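Local coordinates for protein transcriptional repressor PagR (PDB 2ZKZ) that represses transcription of the pagA and atxA genes of Bacillus anthracis as a dimeric DNA-binding protein of the ArsR family, at residues A[26-29]-A[30-33]; A[61-64]-A[65-68]; A[72-76]-A[77-81]. All blocks are in the same frame, centred on the assembly; numbering follows the deposited sequence.

Contact 1: residues A[26-29]-A[30-33]; sequences HPMR and LKIV
His26 O takes the N-H of Leu30 (2.9 Å) and begins four successive backbone hydrogen bonds in the first turns of helix 27-39. The rungs from Lys31 N to Pro27 O, Ile32 N to Met28 O and Val33 N to Arg29 O follow one residue at a time. His26 holds the N-cap position and Pro27, which has no N-H to offer, takes the first helical place.

Apolar packing comes next. The selenomethionine Met28 and Lys31 lie side by side and point the same way; the bent Met28 chain brings CE to 3.6 Å from Lys31 CD and SE to 3.8 Å from the same carbon. Met28 also packs on Tyr11 of the second subunit, and Leu30 and Lys31 on its Leu14. Ile32 packs on Met65, and Val33 on Val88 and Ile92 of helix 86-95.

On another side of the helix the extended Arg29 chain leans its guanidinium over the rim of the His26 ring, with His26 CD2 3.1 Å above the guanidinium plane, while Arg29 NH1 is hydrogen-bonded to Thr23 O. In this winged-helix fold of the ArsR family, helix 27-39 packs both on helix 55-65 and on the second subunit.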
ATOM      1  N   HIS A  26      -5.504  -2.100  -5.597  1.00 24.16           N
ATOM      2  CA  HIS A  26      -6.464  -2.739  -6.495  1.00 26.13           C
ATOM      3  C   HIS A  26      -5.707  -3.858  -7.209  1.00 26.15           C
ATOM      4  O   HIS A  26      -4.618  -3.633  -7.732  1.00 25.14           O
ATOM      5  CB  HIS A  26      -6.978  -1.727  -7.532  1.00 28.52           C
ATOM      6  CG  HIS A  26      -7.742  -0.585  -6.938  1.00 32.29           C
ATOM      7  ND1 HIS A  26      -9.105  -0.624  -6.737  1.00 34.92           N
ATOM      8  CD2 HIS A  26      -7.327   0.612  -6.461  1.00 31.45           C
ATOM      9  CE1 HIS A  26      -9.496   0.498  -6.160  1.00 33.22           C
ATOM     10  NE2 HIS A  26      -8.437   1.265  -5.981  1.00 33.09           N
ATOM     11  N   PRO A  27      -6.275  -5.072  -7.246  1.00 26.46           N
ATOM     12  CA  PRO A  27      -5.649  -6.230  -7.894  1.00 28.89           C
ATOM     13  C   PRO A  27      -5.050  -5.978  -9.278  1.00 27.71           C
ATOM     14  O   PRO A  27      -3.884  -6.283  -9.526  1.00 26.60           O
ATOM     15  CB  PRO A  27      -6.787  -7.249  -7.940  1.00 28.82           C
ATOM     16  CG  PRO A  27      -7.523  -6.952  -6.686  1.00 28.93           C
ATOM     17  CD  PRO A  27      -7.587  -5.440  -6.684  1.00 26.77           C
HETATM   18  N   MSE A  28      -5.848  -5.426 -10.181  1.00 29.05           N
HETATM   19  CA  MSE A  28      -5.370  -5.172 -11.535  1.00 29.68           C
HETATM   20  C   MSE A  28      -4.318  -4.068 -11.583  1.00 29.16           C
HETATM   21  O   MSE A  28      -3.466  -4.055 -12.472  1.00 28.02           O
HETATM   22  CB  MSE A  28      -6.548  -4.853 -12.454  1.00 33.82           C
HETATM   23  CG  MSE A  28      -7.429  -6.073 -12.740  1.00 39.15           C
HETATM   24 SE   MSE A  28      -6.426  -7.595 -13.447  1.00 51.50          SE
HETATM   25  CE  MSE A  28      -6.230  -8.618 -11.812  1.00 45.38           C
ATOM     26  N   ARG A  29      -4.365  -3.143 -10.628  1.00 26.71           N
ATOM     27  CA  ARG A  29      -3.361  -2.094 -10.590  1.00 26.43           C
ATOM     28  C   ARG A  29      -2.041  -2.699 -10.133  1.00 25.33           C
ATOM     29  O   ARG A  29      -0.975  -2.324 -10.619  1.00 24.58           O
ATOM     30  CB  ARG A  29      -3.784  -0.958  -9.658  1.00 27.99           C
ATOM     31  CG  ARG A  29      -4.987  -0.195 -10.185  1.00 27.83           C
ATOM     32  CD  ARG A  29      -5.293   1.015  -9.346  1.00 27.87           C
ATOM     33  NE  ARG A  29      -6.556   1.626  -9.748  1.00 26.81           N
ATOM     34  CZ  ARG A  29      -7.072   2.701  -9.171  1.00 27.36           C
ATOM     35  NH1 ARG A  29      -6.427   3.288  -8.170  1.00 23.78           N
ATOM     36  NH2 ARG A  29      -8.240   3.172  -9.579  1.00 29.41           N
ATOM     37  N   LEU A  30      -2.100  -3.641  -9.198  1.00 24.28           N
ATOM     38  CA  LEU A  30      -0.864  -4.275  -8.756  1.00 24.83           C
ATOM     39  C   LEU A  30      -0.294  -5.086  -9.925  1.00 24.59           C
ATOM     40  O   LEU A  30       0.919  -5.164 -10.095  1.00 25.23           O
ATOM     41  CB  LEU A  30      -1.114  -5.167  -7.534  1.00 23.25           C
ATOM     42  CG  LEU A  30      -1.414  -4.394  -6.239  1.00 25.10           C
ATOM     43  CD1 LEU A  30      -1.762  -5.365  -5.104  1.00 24.10           C
ATOM     44  CD2 LEU A  30      -0.198  -3.546  -5.864  1.00 21.93           C
ATOM     45  N   LYS A  31      -1.171  -5.680 -10.730  1.00 25.76           N
ATOM     46  CA  LYS A  31      -0.733  -6.447 -11.893  1.00 28.58           C
ATOM     47  C   LYS A  31      -0.001  -5.530 -12.862  1.00 25.28           C
ATOM     48  O   LYS A  31       1.050  -5.881 -13.386  1.00 27.25           O
ATOM     49  CB  LYS A  31      -1.919  -7.059 -12.635  1.00 31.72           C
ATOM     50  CG  LYS A  31      -2.436  -8.356 -12.067  1.00 40.98           C
ATOM     51  CD  LYS A  31      -2.984  -9.241 -13.190  1.00 43.66           C
ATOM     52  CE  LYS A  31      -1.878  -9.576 -14.192  1.00 46.71           C
ATOM     53  NZ  LYS A  31      -2.307 -10.539 -15.246  1.00 47.19           N
ATOM     54  N   ILE A  32      -0.582  -4.363 -13.114  1.00 26.53           N
ATOM     55  CA  ILE A  32       0.023  -3.398 -14.024  1.00 25.09           C
ATOM     56  C   ILE A  32       1.413  -3.009 -13.529  1.00 26.31           C
ATOM     57  O   ILE A  32       2.377  -3.020 -14.293  1.00 25.50           O
ATOM     58  CB  ILE A  32      -0.866  -2.137 -14.158  1.00 26.35           C
ATOM     59  CG1 ILE A  32      -2.165  -2.507 -14.875  1.00 26.07           C
ATOM     60  CG2 ILE A  32      -0.117  -1.032 -14.896  1.00 25.38           C
ATOM     61  CD1 ILE A  32      -3.184  -1.362 -14.981  1.00 27.72           C
ATOM     62  N   VAL A  33       1.527  -2.676 -12.248  1.00 24.20           N
ATOM     63  CA  VAL A  33       2.827  -2.297 -11.703  1.00 24.70           C
ATOM     64  C   VAL A  33       3.834  -3.438 -11.824  1.00 24.37           C
ATOM     65  O   VAL A  33       4.996  -3.218 -12.186  1.00 24.31           O
ATOM     66  CB  VAL A  33       2.717  -1.871 -10.220  1.00 23.74           C
ATOM     67  CG1 VAL A  33       4.104  -1.573  -9.661  1.00 25.14           C
ATOM     68  CG2 VAL A  33       1.824  -0.650 -10.103  1.00 22.96           C
TER

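Contact 2: residues A[61-64]-A[65-68]; sequences HLCK and MRGK
Leu62 and Arg66 meet where helix 55-65 runs out. Arg66 N gives its hydrogen to Leu62 O at 2.8 Å, with an angle of 148° at the hydrogen, so this carbonyl of the last turn is satisfied just as the chain leaves helical geometry. One residue earlier, Met65 N bonds to His61 O, although the position of that oxygen is less certain. Beyond the helix, Lys68 N returns to Met65 O at 3.1 Å, closing the turn through Gly67, whose phi is positive.

Helix 55-65 is the second helix of the predicted helix-turn-helix, the one expected to enter the major groove, as in other winged-helix proteins, and the turn from Met65 to Lys68 leads from it toward the wing. Here the Arg66 side chain, with CG opposite the backbone N (chi1 172°) and a bend at chi3, folds back along the helix. One guanidinium face is turned to Cys63 O, 4.3 Å above the plane and toward the rim, and NH2 stands 4.0 Å from Cys63 SG.

The side chains of Leu62 and the selenomethionine Met65 both pack on Leu70, but the placing of the Met65 methyl against Leu62 is doubtful. The Lys68 chain, extended beyond CB, ends in a salt bridge between NZ and Glu19 OE2.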
ATOM      1  N   HIS A  61      -7.630   2.749 -14.920  1.00 29.92           N
ATOM      2  CA  HIS A  61      -6.608   2.442 -13.931  1.00 29.07           C
ATOM      3  C   HIS A  61      -5.378   3.306 -14.197  1.00 28.54           C
ATOM      4  O   HIS A  61      -4.827   3.917 -13.277  1.00 26.43           O
ATOM      5  CB  HIS A  61      -6.240   0.956 -13.989  1.00 29.06           C
ATOM      6  CG  HIS A  61      -7.211   0.073 -13.271  1.00 30.31           C
ATOM      7  ND1 HIS A  61      -7.674  -1.113 -13.798  1.00 32.77           N
ATOM      8  CD2 HIS A  61      -7.816   0.213 -12.069  1.00 27.95           C
ATOM      9  CE1 HIS A  61      -8.526  -1.665 -12.950  1.00 32.02           C
ATOM     10  NE2 HIS A  61      -8.630  -0.879 -11.893  1.00 33.74           N
ATOM     11  N   LEU A  62      -4.950   3.367 -15.457  1.00 27.36           N
ATOM     12  CA  LEU A  62      -3.780   4.173 -15.804  1.00 27.89           C
ATOM     13  C   LEU A  62      -4.001   5.643 -15.468  1.00 27.86           C
ATOM     14  O   LEU A  62      -3.091   6.324 -14.997  1.00 27.19           O
ATOM     15  CB  LEU A  62      -3.439   4.009 -17.289  1.00 26.26           C
ATOM     16  CG  LEU A  62      -2.885   2.631 -17.669  1.00 30.75           C
ATOM     17  CD1 LEU A  62      -2.823   2.486 -19.184  1.00 30.29           C
ATOM     18  CD2 LEU A  62      -1.503   2.444 -17.056  1.00 27.94           C
ATOM     19  N   CYS A  63      -5.217   6.124 -15.697  1.00 27.53           N
ATOM     20  CA  CYS A  63      -5.548   7.513 -15.412  1.00 29.57           C
ATOM     21  C   CYS A  63      -5.385   7.802 -13.921  1.00 29.56           C
ATOM     22  O   CYS A  63      -4.775   8.794 -13.531  1.00 27.71           O
ATOM     23  CB  CYS A  63      -6.983   7.800 -15.848  1.00 31.91           C
ATOM     24  SG  CYS A  63      -7.488   9.500 -15.597  1.00 39.64           S
ATOM     25  N   LYS A  64      -5.921   6.913 -13.090  1.00 27.89           N
ATOM     26  CA  LYS A  64      -5.838   7.060 -11.641  1.00 28.65           C
ATOM     27  C   LYS A  64      -4.396   6.942 -11.119  1.00 26.56           C
ATOM     28  O   LYS A  64      -4.017   7.612 -10.161  1.00 23.77           O
ATOM     29  CB  LYS A  64      -6.697   5.986 -10.976  1.00 31.12           C
ATOM     30  CG  LYS A  64      -7.474   6.457  -9.760  1.00 40.26           C
ATOM     31  CD  LYS A  64      -8.886   6.874 -10.133  1.00 43.23           C
ATOM     32  CE  LYS A  64      -9.713   7.165  -8.890  1.00 45.31           C
ATOM     33  NZ  LYS A  64     -11.147   7.399  -9.217  1.00 48.34           N
HETATM   34  N   MSE A  65      -3.601   6.092 -11.760  1.00 26.20           N
HETATM   35  CA  MSE A  65      -2.216   5.853 -11.352  1.00 27.37           C
HETATM   36  C   MSE A  65      -1.198   6.881 -11.844  1.00 27.86           C
HETATM   37  O   MSE A  65      -0.194   7.136 -11.173  1.00 26.67           O
HETATM   38  CB  MSE A  65      -1.780   4.466 -11.827  1.00 28.38           C
HETATM   39  CG  MSE A  65      -2.758   3.363 -11.441  1.00 34.42           C
HETATM   40 SE   MSE A  65      -2.336   1.636 -12.218  1.00 37.25          SE
HETATM   41  CE  MSE A  65      -2.552   2.013 -14.072  1.00 41.22           C
ATOM     42  N   ARG A  66      -1.444   7.459 -13.014  1.00 27.45           N
ATOM     43  CA  ARG A  66      -0.511   8.428 -13.580  1.00 29.63           C
ATOM     44  C   ARG A  66      -0.210   9.615 -12.675  1.00 28.93           C
ATOM     45  O   ARG A  66      -1.117  10.302 -12.216  1.00 29.24           O
ATOM     46  CB  ARG A  66      -1.019   8.961 -14.929  1.00 31.86           C
ATOM     47  CG  ARG A  66      -0.154  10.111 -15.439  1.00 35.60           C
ATOM     48  CD  ARG A  66      -0.565  10.661 -16.798  1.00 40.52           C
ATOM     49  NE  ARG A  66      -1.910  11.226 -16.807  1.00 41.93           N
ATOM     50  CZ  ARG A  66      -2.985  10.558 -17.201  1.00 41.79           C
ATOM     51  NH1 ARG A  66      -2.866   9.305 -17.614  1.00 44.77           N
ATOM     52  NH2 ARG A  66      -4.174  11.144 -17.188  1.00 44.17           N
ATOM     53  N   GLY A  67       1.074   9.864 -12.439  1.00 28.00           N
ATOM     54  CA  GLY A  67       1.460  10.995 -11.617  1.00 28.38           C
ATOM     55  C   GLY A  67       1.661  10.668 -10.152  1.00 30.93           C
ATOM     56  O   GLY A  67       2.275  11.438  -9.420  1.00 32.32           O
ATOM     57  N   LYS A  68       1.139   9.528  -9.716  1.00 30.71           N
ATOM     58  CA  LYS A  68       1.277   9.127  -8.324  1.00 30.54           C
ATOM     59  C   LYS A  68       2.051   7.824  -8.229  1.00 29.01           C
ATOM     60  O   LYS A  68       2.986   7.703  -7.448  1.00 31.53           O
ATOM     61  CB  LYS A  68      -0.102   8.935  -7.686  1.00 32.90           C
ATOM     62  CG  LYS A  68      -0.920  10.209  -7.532  1.00 35.28           C
ATOM     63  CD  LYS A  68      -2.274   9.916  -6.894  1.00 35.81           C
ATOM     64  CE  LYS A  68      -3.080  11.190  -6.705  1.00 37.74           C
ATOM     65  NZ  LYS A  68      -4.439  10.900  -6.180  1.00 39.32           N
TER

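Contact 3: residues A[72-76]-A[77-81]; sequences RNRQG and LEIYY
The β-hairpin of strands 71-75 and 78-82 forms the wing of the winged-helix domain, closed by a type II' turn from Gln75 to Glu78 with Gly76 at positive phi. Gln75 N bonds to Glu78 O at 2.8 Å, and Glu78 N returns to Gln75 O. The next hydrogen-bonded pair is Asn73 with Tyr80. Here Tyr80 O takes two donors, Asn73 N at 2.8 Å and, from above the carbonyl plane, Asn73 ND2 at 3.3 Å; ND2 also hydrogen-bonds to Ser82 OG.

On the face of Asn73, Gln75 and Tyr80, Tyr80 CG lies between the backbone N and the carbonyl carbon (chi1 64°), which lays the ring across the neighbouring strand. Asn73 CB lies over the ring face in a CH-pi contact, 3.5 Å from the Tyr80 centroid, while Gln75 CB meets the ring edge.

On the other face, Arg74 bends at chi2 and chi3 to spread its guanidinium over Ile79, with Ile79 CG1 3.4 Å from the plane, and NH1 hydrogen-bonds to Gly76 O. Arg72 lies beside the Tyr81 ring, its CB 3.7 Å from Tyr81 CE1. Paired backbone bonds therefore set the strand register, and aliphatic-aromatic packing and an arginine folded onto the turn shape the two faces of a largely exposed wing.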
ATOM      1  N   ARG A  72       4.030   8.707 -17.128  1.00 26.57           N
ATOM      2  CA  ARG A  72       3.625   8.632 -18.520  1.00 28.46           C
ATOM      3  C   ARG A  72       4.761   9.236 -19.345  1.00 28.67           C
ATOM      4  O   ARG A  72       5.270  10.311 -19.024  1.00 29.15           O
ATOM      5  CB  ARG A  72       2.324   9.405 -18.763  1.00 28.11           C
ATOM      6  CG  ARG A  72       1.850   9.329 -20.206  1.00 31.06           C
ATOM      7  CD  ARG A  72       0.495   9.997 -20.397  1.00 30.81           C
ATOM      8  NE  ARG A  72       0.524  11.403 -20.010  1.00 33.97           N
ATOM      9  CZ  ARG A  72      -0.549  12.188 -19.975  1.00 34.15           C
ATOM     10  NH1 ARG A  72      -1.737  11.702 -20.308  1.00 34.82           N
ATOM     11  NH2 ARG A  72      -0.438  13.451 -19.597  1.00 34.44           N
ATOM     12  N   ASN A  73       5.158   8.529 -20.400  1.00 29.09           N
ATOM     13  CA  ASN A  73       6.246   8.966 -21.270  1.00 28.35           C
ATOM     14  C   ASN A  73       5.796   9.021 -22.723  1.00 29.75           C
ATOM     15  O   ASN A  73       4.940   8.248 -23.158  1.00 28.04           O
ATOM     16  CB  ASN A  73       7.422   7.989 -21.192  1.00 28.19           C
ATOM     17  CG  ASN A  73       7.927   7.784 -19.784  1.00 27.49           C
ATOM     18  OD1 ASN A  73       8.782   8.524 -19.305  1.00 28.77           O
ATOM     19  ND2 ASN A  73       7.394   6.766 -19.106  1.00 29.62           N
ATOM     20  N   ARG A  74       6.413   9.924 -23.473  1.00 29.83           N
ATOM     21  CA  ARG A  74       6.122  10.098 -24.880  1.00 31.83           C
ATOM     22  C   ARG A  74       7.410   9.936 -25.694  1.00 32.23           C
ATOM     23  O   ARG A  74       8.460  10.445 -25.315  1.00 31.54           O
ATOM     24  CB  ARG A  74       5.532  11.489 -25.105  1.00 34.45           C
ATOM     25  CG  ARG A  74       5.592  11.984 -26.543  1.00 38.89           C
ATOM     26  CD  ARG A  74       4.568  11.322 -27.423  1.00 41.04           C
ATOM     27  NE  ARG A  74       3.199  11.745 -27.127  1.00 42.55           N
ATOM     28  CZ  ARG A  74       2.139  11.322 -27.809  1.00 44.78           C
ATOM     29  NH1 ARG A  74       2.304  10.474 -28.817  1.00 44.97           N
ATOM     30  NH2 ARG A  74       0.917  11.728 -27.485  1.00 43.51           N
ATOM     31  N   GLN A  75       7.322   9.200 -26.795  1.00 32.61           N
ATOM     32  CA  GLN A  75       8.454   9.003 -27.694  1.00 34.50           C
ATOM     33  C   GLN A  75       7.860   8.932 -29.093  1.00 33.33           C
ATOM     34  O   GLN A  75       7.361   7.890 -29.518  1.00 33.29           O
ATOM     35  CB  GLN A  75       9.210   7.714 -27.365  1.00 36.48           C
ATOM     36  CG  GLN A  75      10.345   7.414 -28.327  1.00 40.31           C
ATOM     37  CD  GLN A  75      11.274   6.329 -27.822  1.00 42.58           C
ATOM     38  OE1 GLN A  75      12.108   6.568 -26.952  1.00 45.61           O
ATOM     39  NE2 GLN A  75      11.124   5.125 -28.360  1.00 43.01           N
ATOM     40  N   GLY A  76       7.905  10.056 -29.800  1.00 34.13           N
ATOM     41  CA  GLY A  76       7.328  10.101 -31.128  1.00 32.60           C
ATOM     42  C   GLY A  76       5.824   9.974 -30.984  1.00 30.53           C
ATOM     43  O   GLY A  76       5.195  10.712 -30.227  1.00 29.66           O
ATOM     44  N   LEU A  77       5.247   9.014 -31.692  1.00 30.86           N
ATOM     45  CA  LEU A  77       3.813   8.782 -31.642  1.00 31.70           C
ATOM     46  C   LEU A  77       3.423   7.918 -30.444  1.00 32.49           C
ATOM     47  O   LEU A  77       2.248   7.841 -30.081  1.00 32.72           O
ATOM     48  CB  LEU A  77       3.375   8.082 -32.923  1.00 34.15           C
ATOM     49  CG  LEU A  77       3.646   8.860 -34.215  1.00 36.09           C
ATOM     50  CD1 LEU A  77       3.543   7.932 -35.424  1.00 36.22           C
ATOM     51  CD2 LEU A  77       2.657  10.010 -34.313  1.00 37.11           C
ATOM     52  N   GLU A  78       4.409   7.279 -29.821  1.00 30.24           N
ATOM     53  CA  GLU A  78       4.120   6.386 -28.710  1.00 30.92           C
ATOM     54  C   GLU A  78       4.074   6.995 -27.318  1.00 29.76           C
ATOM     55  O   GLU A  78       4.907   7.821 -26.945  1.00 29.33           O
ATOM     56  CB  GLU A  78       5.111   5.212 -28.688  1.00 30.62           C
ATOM     57  CG  GLU A  78       4.702   4.117 -27.692  1.00 34.81           C
ATOM     58  CD  GLU A  78       5.721   2.997 -27.537  1.00 37.18           C
ATOM     59  OE1 GLU A  78       5.377   1.977 -26.903  1.00 39.45           O
ATOM     60  OE2 GLU A  78       6.862   3.126 -28.025  1.00 36.72           O
ATOM     61  N   ILE A  79       3.074   6.565 -26.559  1.00 30.61           N
ATOM     62  CA  ILE A  79       2.907   6.971 -25.170  1.00 30.62           C
ATOM     63  C   ILE A  79       3.095   5.661 -24.410  1.00 29.63           C
ATOM     64  O   ILE A  79       2.374   4.695 -24.666  1.00 30.84           O
ATOM     65  CB  ILE A  79       1.485   7.489 -24.867  1.00 32.77           C
ATOM     66  CG1 ILE A  79       1.259   8.857 -25.517  1.00 35.68           C
ATOM     67  CG2 ILE A  79       1.285   7.563 -23.350  1.00 34.17           C
ATOM     68  CD1 ILE A  79       2.121   9.965 -24.934  1.00 38.79           C
ATOM     69  N   TYR A  80       4.073   5.607 -23.512  1.00 27.38           N
ATOM     70  CA  TYR A  80       4.290   4.390 -22.739  1.00 27.57           C
ATOM     71  C   TYR A  80       4.470   4.722 -21.263  1.00 26.83           C
ATOM     72  O   TYR A  80       4.846   5.834 -20.901  1.00 25.43           O
ATOM     73  CB  TYR A  80       5.514   3.606 -23.241  1.00 25.13           C
ATOM     74  CG  TYR A  80       6.838   4.320 -23.093  1.00 29.32           C
ATOM     75  CD1 TYR A  80       7.287   5.208 -24.070  1.00 28.43           C
ATOM     76  CD2 TYR A  80       7.644   4.110 -21.970  1.00 27.90           C
ATOM     77  CE1 TYR A  80       8.503   5.870 -23.936  1.00 30.41           C
ATOM     78  CE2 TYR A  80       8.861   4.770 -21.826  1.00 30.57           C
ATOM     79  CZ  TYR A  80       9.282   5.645 -22.814  1.00 31.44           C
ATOM     80  OH  TYR A  80      10.479   6.298 -22.679  1.00 33.49           O
ATOM     81  N   TYR A  81       4.207   3.735 -20.420  1.00 26.44           N
ATOM     82  CA  TYR A  81       4.314   3.915 -18.986  1.00 25.76           C
ATOM     83  C   TYR A  81       5.528   3.243 -18.387  1.00 25.61           C
ATOM     84  O   TYR A  81       6.054   2.271 -18.923  1.00 23.73           O
ATOM     85  CB  TYR A  81       3.039   3.401 -18.317  1.00 26.53           C
ATOM     86  CG  TYR A  81       1.847   4.260 -18.647  1.00 25.86           C
ATOM     87  CD1 TYR A  81       1.533   5.370 -17.862  1.00 26.10           C
ATOM     88  CD2 TYR A  81       1.076   4.011 -19.784  1.00 24.59           C
ATOM     89  CE1 TYR A  81       0.487   6.216 -18.201  1.00 28.24           C
ATOM     90  CE2 TYR A  81       0.020   4.853 -20.134  1.00 27.44           C
ATOM     91  CZ  TYR A  81      -0.263   5.957 -19.334  1.00 30.30           C
ATOM     92  OH  TYR A  81      -1.278   6.814 -19.672  1.00 34.22           O
TER

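The contacts come in series along one chain, all within the ArsR-type winged-helix domain. Contact 1 starts helix 27-39, contact 2 ends helix 55-65, and contact 3 is the hairpin that follows. Contacts 1 and 2, with centres about 11 Å apart, touch directly: Arg29 and Met28 pack on His61, and Ile32 on Met65, joining the dimer-facing helix to the predicted DNA-binding helix. Contact 2 touches contact 3, about 15 Å away between centres, through Leu62 on Tyr81 and Arg66 beside Arg72. The centres of contacts 1 and 3 lie about 20 Å apart, on opposite sides of the chain's centre, and the two do not touch. The helix end of contact 2 thus connects the subunit interface side with the wing.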